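Local coordinates for F-BAR domain only protein 1 (Danio rerio, PDB 5JP2), which probably acts at an early step of clathrin-mediated endocytosis, its mu homology domain binding a peptide of Eps15, at residues 183-196 and 222-234. Sequence-based numbering, arbitrary orientation.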
ATOM      1  N   LEU B 183      -2.176  16.943  13.733  1.00 29.78           N
ATOM      2  CA  LEU B 183      -3.363  17.639  14.220  1.00 30.42           C
ATOM      3  C   LEU B 183      -3.316  19.068  13.701  1.00 39.91           C
ATOM      4  O   LEU B 183      -2.439  19.842  14.118  1.00 42.82           O
ATOM      5  CB  LEU B 183      -3.422  17.612  15.744  1.00 27.66           C
ATOM      6  CG  LEU B 183      -4.489  18.458  16.421  1.00 32.29           C
ATOM      7  CD1 LEU B 183      -5.884  18.006  16.044  1.00 36.46           C
ATOM      8  CD2 LEU B 183      -4.297  18.376  17.896  1.00 44.83           C
ATOM      9  N   PRO B 184      -4.204  19.477  12.793  1.00 47.67           N
ATOM     10  CA  PRO B 184      -4.143  20.860  12.316  1.00 52.97           C
ATOM     11  C   PRO B 184      -4.593  21.817  13.404  1.00 40.13           C
ATOM     12  O   PRO B 184      -5.537  21.543  14.140  1.00 39.96           O
ATOM     13  CB  PRO B 184      -5.096  20.858  11.117  1.00 48.61           C
ATOM     14  CG  PRO B 184      -6.024  19.792  11.395  1.00 43.23           C
ATOM     15  CD  PRO B 184      -5.303  18.736  12.163  1.00 47.97           C
ATOM     16  N   LEU B 185      -3.864  22.921  13.531  1.00 52.40           N
ATOM     17  CA  LEU B 185      -4.142  23.939  14.531  1.00 50.64           C
ATOM     18  C   LEU B 185      -3.780  25.301  13.969  1.00 41.93           C
ATOM     19  O   LEU B 185      -2.666  25.491  13.475  1.00 44.54           O
ATOM     20  CB  LEU B 185      -3.343  23.660  15.798  1.00 54.67           C
ATOM     21  CG  LEU B 185      -3.576  24.617  16.950  1.00 43.68           C
ATOM     22  CD1 LEU B 185      -5.020  24.532  17.362  1.00 53.30           C
ATOM     23  CD2 LEU B 185      -2.682  24.241  18.083  1.00 42.65           C
ATOM     24  N   ASP B 186      -4.669  26.269  14.140  1.00 49.90           N
ATOM     25  CA  ASP B 186      -4.441  27.577  13.553  1.00 57.40           C
ATOM     26  C   ASP B 186      -3.356  28.341  14.311  1.00 46.68           C
ATOM     27  O   ASP B 186      -3.015  28.022  15.452  1.00 46.40           O
ATOM     28  CB  ASP B 186      -5.752  28.362  13.547  1.00 75.24           C
ATOM     29  CG  ASP B 186      -5.676  29.630  12.733  1.00 60.46           C
ATOM     30  OD1 ASP B 186      -5.026  29.620  11.669  1.00 64.66           O
ATOM     31  OD2 ASP B 186      -6.270  30.639  13.158  1.00 78.86           O
ATOM     32  N   HIS B 187      -2.852  29.403  13.682  1.00 45.86           N
ATOM     33  CA  HIS B 187      -1.775  30.181  14.279  1.00 45.69           C
ATOM     34  C   HIS B 187      -2.269  31.127  15.362  1.00 47.45           C
ATOM     35  O   HIS B 187      -1.459  31.812  15.980  1.00 60.99           O
ATOM     36  CB  HIS B 187      -1.014  30.958  13.204  1.00 55.49           C
ATOM     37  CG  HIS B 187      -1.862  31.915  12.433  1.00 60.11           C
ATOM     38  ND1 HIS B 187      -2.550  32.945  13.031  1.00 55.89           N
ATOM     39  CD2 HIS B 187      -2.127  32.005  11.110  1.00 67.74           C
ATOM     40  CE1 HIS B 187      -3.212  33.622  12.113  1.00 60.64           C
ATOM     41  NE2 HIS B 187      -2.971  33.073  10.937  1.00 61.61           N
ATOM     42  N   SER B 188      -3.571  31.199  15.586  1.00 48.53           N
ATOM     43  CA  SER B 188      -4.153  32.021  16.633  1.00 54.12           C
ATOM     44  C   SER B 188      -4.232  31.305  17.971  1.00 52.78           C
ATOM     45  O   SER B 188      -4.745  31.877  18.932  1.00 63.07           O
ATOM     46  CB  SER B 188      -5.550  32.472  16.224  1.00 60.96           C
ATOM     47  OG  SER B 188      -6.452  31.388  16.275  1.00 66.48           O
ATOM     48  N   ALA B 189      -3.760  30.068  18.052  1.00 44.68           N
ATOM     49  CA  ALA B 189      -3.863  29.283  19.270  1.00 47.40           C
ATOM     50  C   ALA B 189      -2.720  29.618  20.217  1.00 52.48           C
ATOM     51  O   ALA B 189      -1.607  29.923  19.789  1.00 42.51           O
ATOM     52  CB  ALA B 189      -3.863  27.793  18.951  1.00 63.56           C
ATOM     53  N   THR B 190      -3.011  29.586  21.517  1.00 59.46           N
ATOM     54  CA  THR B 190      -2.027  29.918  22.540  1.00 70.75           C
ATOM     55  C   THR B 190      -2.112  28.911  23.676  1.00 61.74           C
ATOM     56  O   THR B 190      -3.051  28.122  23.762  1.00 71.14           O
ATOM     57  CB  THR B 190      -2.251  31.323  23.113  1.00 76.80           C
ATOM     58  OG1 THR B 190      -3.605  31.439  23.558  1.00 76.35           O
ATOM     59  CG2 THR B 190      -1.989  32.382  22.060  1.00 54.95           C
ATOM     60  N   ASP B 191      -1.110  28.954  24.558  1.00 64.49           N
ATOM     61  CA  ASP B 191      -1.057  28.103  25.750  1.00 78.71           C
ATOM     62  C   ASP B 191      -0.981  26.633  25.359  1.00 68.15           C
ATOM     63  O   ASP B 191      -1.717  25.784  25.864  1.00 84.60           O
ATOM     64  CB  ASP B 191      -2.249  28.364  26.666  1.00 94.29           C
ATOM     65  CG  ASP B 191      -2.289  29.785  27.169  1.00109.82           C
ATOM     66  OD1 ASP B 191      -2.708  30.670  26.396  1.00121.76           O
ATOM     67  OD2 ASP B 191      -1.904  30.018  28.334  1.00129.39           O
ATOM     68  N   LEU B 192      -0.054  26.342  24.464  1.00 58.12           N
ATOM     69  CA  LEU B 192       0.086  25.011  23.909  1.00 50.89           C
ATOM     70  C   LEU B 192       0.749  24.072  24.888  1.00 50.04           C
ATOM     71  O   LEU B 192       1.845  24.341  25.376  1.00 54.66           O
ATOM     72  CB  LEU B 192       0.929  25.066  22.647  1.00 62.89           C
ATOM     73  CG  LEU B 192       0.212  24.900  21.329  1.00 44.16           C
ATOM     74  CD1 LEU B 192       1.197  25.113  20.210  1.00 55.60           C
ATOM     75  CD2 LEU B 192      -0.365  23.517  21.278  1.00 57.88           C
ATOM     76  N   GLN B 193       0.099  22.955  25.150  1.00 49.00           N
ATOM     77  CA  GLN B 193       0.689  21.893  25.936  1.00 58.52           C
ATOM     78  C   GLN B 193       0.558  20.624  25.114  1.00 44.45           C
ATOM     79  O   GLN B 193      -0.508  20.367  24.555  1.00 57.45           O
ATOM     80  CB  GLN B 193      -0.023  21.792  27.281  1.00 66.32           C
ATOM     81  CG  GLN B 193      -0.056  23.135  27.987  1.00 83.04           C
ATOM     82  CD  GLN B 193      -1.098  23.205  29.073  1.00100.88           C
ATOM     83  OE1 GLN B 193      -0.918  22.647  30.148  1.00 88.61           O
ATOM     84  NE2 GLN B 193      -2.203  23.893  28.797  1.00 86.09           N
ATOM     85  N   CYS B 194       1.612  19.814  25.067  1.00 48.93           N
ATOM     86  CA  CYS B 194       1.583  18.561  24.321  1.00 42.40           C
ATOM     87  C   CYS B 194       2.285  17.500  25.138  1.00 47.86           C
ATOM     88  O   CYS B 194       3.402  17.714  25.611  1.00 60.41           O
ATOM     89  CB  CYS B 194       2.270  18.694  22.965  1.00 43.59           C
ATOM     90  SG  CYS B 194       1.651  20.014  21.962  1.00 59.18           S
ATOM     91  N   GLN B 195       1.654  16.347  25.260  1.00 45.11           N
ATOM     92  CA  GLN B 195       2.301  15.203  25.848  1.00 56.48           C
ATOM     93  C   GLN B 195       2.073  14.050  24.881  1.00 49.03           C
ATOM     94  O   GLN B 195       0.942  13.641  24.678  1.00 46.72           O
ATOM     95  CB  GLN B 195       1.675  14.912  27.205  1.00 68.16           C
ATOM     96  CG  GLN B 195       1.753  16.088  28.170  1.00109.57           C
ATOM     97  CD  GLN B 195       0.672  16.031  29.239  1.00118.41           C
ATOM     98  OE1 GLN B 195       0.602  15.084  30.021  1.00124.38           O
ATOM     99  NE2 GLN B 195      -0.193  17.044  29.260  1.00104.68           N
ATOM    100  N   PRO B 196       3.137  13.497  24.294  1.00 41.31           N
ATOM    101  CA  PRO B 196       4.536  13.915  24.267  1.00 38.17           C
ATOM    102  C   PRO B 196       4.719  15.204  23.473  1.00 43.91           C
ATOM    103  O   PRO B 196       3.744  15.684  22.920  1.00 48.54           O
ATOM    104  CB  PRO B 196       5.234  12.718  23.602  1.00 35.71           C
ATOM    105  CG  PRO B 196       4.205  11.981  22.927  1.00 42.39           C
ATOM    106  CD  PRO B 196       2.953  12.174  23.687  1.00 46.86           C
ATOM    107  N   GLY B 222       3.511  -1.625  20.456  1.00 95.08           N
ATOM    108  CA  GLY B 222       2.415  -1.376  19.546  1.00 55.73           C
ATOM    109  C   GLY B 222       1.326  -0.394  19.930  1.00 52.65           C
ATOM    110  O   GLY B 222       0.550   0.016  19.068  1.00 38.09           O
ATOM    111  N   SER B 223       1.241   0.008  21.186  1.00 59.41           N
ATOM    112  CA  SER B 223       0.130   0.826  21.634  1.00 47.99           C
ATOM    113  C   SER B 223       0.644   2.110  22.263  1.00 50.26           C
ATOM    114  O   SER B 223       1.797   2.198  22.682  1.00 67.29           O
ATOM    115  CB  SER B 223      -0.724   0.067  22.641  1.00 58.51           C
ATOM    116  OG  SER B 223      -1.266  -1.087  22.039  1.00 80.21           O
ATOM    117  N   GLY B 224      -0.226   3.106  22.346  1.00 40.20           N
ATOM    118  CA  GLY B 224       0.201   4.372  22.895  1.00 26.75           C
ATOM    119  C   GLY B 224      -0.946   5.347  22.955  1.00 29.71           C
ATOM    120  O   GLY B 224      -2.083   5.028  22.626  1.00 32.43           O
ATOM    121  N   THR B 225      -0.616   6.555  23.394  1.00 39.22           N
ATOM    122  CA  THR B 225      -1.579   7.629  23.558  1.00 40.79           C
ATOM    123  C   THR B 225      -0.834   8.948  23.458  1.00 27.56           C
ATOM    124  O   THR B 225       0.368   9.002  23.692  1.00 33.41           O
ATOM    125  CB  THR B 225      -2.308   7.525  24.891  1.00 35.30           C
ATOM    126  OG1 THR B 225      -3.233   8.602  25.001  1.00 42.48           O
ATOM    127  CG2 THR B 225      -1.326   7.632  26.016  1.00 53.96           C
ATOM    128  N   LEU B 226      -1.536   9.999  23.047  1.00 33.70           N
ATOM    129  CA  LEU B 226      -0.942  11.328  22.988  1.00 27.70           C
ATOM    130  C   LEU B 226      -2.054  12.366  23.051  1.00 31.96           C
ATOM    131  O   LEU B 226      -3.209  12.076  22.743  1.00 36.55           O
ATOM    132  CB  LEU B 226      -0.102  11.511  21.721  1.00 39.10           C
ATOM    133  CG  LEU B 226      -0.766  11.310  20.357  1.00 30.97           C
ATOM    134  CD1 LEU B 226      -1.454  12.568  19.875  1.00 31.26           C
ATOM    135  CD2 LEU B 226       0.218  10.820  19.310  1.00 26.64           C
ATOM    136  N   CYS B 227      -1.695  13.588  23.439  1.00 30.76           N
ATOM    137  CA  CYS B 227      -2.718  14.608  23.621  1.00 38.78           C
ATOM    138  C   CYS B 227      -2.115  15.999  23.536  1.00 37.70           C
ATOM    139  O   CYS B 227      -0.910  16.195  23.696  1.00 38.74           O
ATOM    140  CB  CYS B 227      -3.424  14.454  24.956  1.00 52.80           C
ATOM    141  SG  CYS B 227      -2.330  14.757  26.276  1.00 54.43           S
ATOM    142  N   ALA B 228      -2.991  16.967  23.308  1.00 36.24           N
ATOM    143  CA  ALA B 228      -2.591  18.358  23.222  1.00 40.82           C
ATOM    144  C   ALA B 228      -3.748  19.230  23.668  1.00 40.34           C
ATOM    145  O   ALA B 228      -4.907  18.829  23.577  1.00 40.51           O
ATOM    146  CB  ALA B 228      -2.171  18.732  21.803  1.00 43.43           C
ATOM    147  N   SER B 229      -3.419  20.428  24.148  1.00 43.54           N
ATOM    148  CA  SER B 229      -4.403  21.404  24.586  1.00 51.90           C
ATOM    149  C   SER B 229      -3.913  22.795  24.233  1.00 48.64           C
ATOM    150  O   SER B 229      -2.710  23.030  24.126  1.00 50.24           O
ATOM    151  CB  SER B 229      -4.649  21.330  26.083  1.00 52.06           C
ATOM    152  OG  SER B 229      -3.440  21.587  26.763  1.00 58.59           O
ATOM    153  N   TRP B 230      -4.853  23.716  24.064  1.00 55.30           N
ATOM    154  CA  TRP B 230      -4.526  25.092  23.719  1.00 56.19           C
ATOM    155  C   TRP B 230      -5.701  25.983  24.099  1.00 57.55           C
ATOM    156  O   TRP B 230      -6.740  25.508  24.564  1.00 57.35           O
ATOM    157  CB  TRP B 230      -4.210  25.208  22.230  1.00 53.24           C
ATOM    158  CG  TRP B 230      -5.352  24.783  21.366  1.00 49.66           C
ATOM    159  CD1 TRP B 230      -6.333  25.573  20.860  1.00 55.59           C
ATOM    160  CD2 TRP B 230      -5.631  23.460  20.915  1.00 48.49           C
ATOM    161  NE1 TRP B 230      -7.209  24.826  20.123  1.00 57.62           N
ATOM    162  CE2 TRP B 230      -6.794  23.523  20.137  1.00 57.08           C
ATOM    163  CE3 TRP B 230      -5.000  22.228  21.084  1.00 46.00           C
ATOM    164  CZ2 TRP B 230      -7.343  22.407  19.537  1.00 49.11           C
ATOM    165  CZ3 TRP B 230      -5.542  21.127  20.489  1.00 41.08           C
ATOM    166  CH2 TRP B 230      -6.704  21.219  19.724  1.00 56.24           C
ATOM    167  N   GLN B 231      -5.533  27.287  23.886  1.00 64.68           N
ATOM    168  CA  GLN B 231      -6.585  28.265  24.116  1.00 68.83           C
ATOM    169  C   GLN B 231      -6.839  28.984  22.807  1.00 64.59           C
ATOM    170  O   GLN B 231      -5.901  29.259  22.058  1.00 62.56           O
ATOM    171  CB  GLN B 231      -6.223  29.292  25.187  1.00 90.97           C
ATOM    172  CG  GLN B 231      -6.298  28.774  26.604  1.00115.79           C
ATOM    173  CD  GLN B 231      -5.701  29.747  27.595  1.00119.51           C
ATOM    174  OE1 GLN B 231      -5.413  30.893  27.251  1.00132.74           O
ATOM    175  NE2 GLN B 231      -5.447  29.279  28.810  1.00111.29           N
ATOM    176  N   CYS B 232      -8.105  29.277  22.530  1.00 75.35           N
ATOM    177  CA  CYS B 232      -8.493  29.969  21.309  1.00 99.87           C
ATOM    178  C   CYS B 232      -9.522  31.029  21.665  1.00119.53           C
ATOM    179  O   CYS B 232     -10.580  30.708  22.212  1.00124.00           O
ATOM    180  CB  CYS B 232      -9.056  28.990  20.277  1.00 95.18           C
ATOM    181  SG  CYS B 232      -8.577  29.353  18.581  1.00 78.78           S
ATOM    182  N   LEU B 233      -9.212  32.290  21.351  1.00127.88           N
ATOM    183  CA  LEU B 233     -10.085  33.385  21.760  1.00131.86           C
ATOM    184  C   LEU B 233     -11.475  33.257  21.152  1.00135.01           C
ATOM    185  O   LEU B 233     -12.459  33.665  21.776  1.00142.96           O
ATOM    186  CB  LEU B 233      -9.460  34.728  21.381  1.00127.69           C
ATOM    187  N   GLU B 234     -11.585  32.684  19.961  1.00142.80           N
ATOM    188  CA  GLU B 234     -12.883  32.535  19.310  1.00144.53           C
ATOM    189  C   GLU B 234     -13.759  31.491  19.999  1.00153.19           C
ATOM    190  O   GLU B 234     -13.356  30.875  20.982  1.00153.05           O
ATOM    191  CB  GLU B 234     -12.701  32.165  17.840  1.00140.55           C
TER
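Leu-183, near the end of strand 179-184, turns its CD2 methyl to the six-membered ring of Trp-230, 4.0 Å from CZ3. Leu-185 sets its CD1 methyl over one face of the indole: with CG anti to the backbone N (chi1 -178°), the side chain extends until CD1 lies 3.5 Å from the centroid of the five-membered ring, a CH-pi contact. A branched aliphatic tip suits this flat, buried surface. The chain then reverses in a type I turn from Asp-186 to Ala-189, where Ser-188 OG donates to Asp-186 OD2. The Ala-189 methyl, small enough to approach the indole closely, sits 3.8 Å from Trp-230 CD1. Were Trp-230 an alanine, Leu-183, Leu-185 and Ala-189 would probably face a gap, weakening the join between the two sheets. Here the mu homology domain passes from the large mixed sheet of strand 179-184 to a four-stranded antiparallel sheet, with strand 192-195 on its edge beside strand 223-231. Thr-190 and Gln-231 form the first hydrogen-bonded pair, Gln-231 N reaching Thr-190 O at 2.6 Å. Asp-191 lies in a beta bulge that shifts the register by one; its positive phi (63°) is a left-handed conformation that aspartate tolerates better than most residues. Its carboxylate stacks on the Gln-231 amide, the planes 26° apart, and its OD1 accepts from Thr-190 OG1. Beyond the bulge, Gln-193 pairs with Ser-229 through two backbone bonds, and its polar side chain suits the exposed face it shares with Gln-195. On the other face, in a non-hydrogen-bonded pair, Cys-194 sets SG 4.0 Å from Ala-228 CB, short side chains where the backbones run close. Gln-195 pairs with Cys-227 before cis Pro-196 lays CD 3.7 Å from Leu-226 CB.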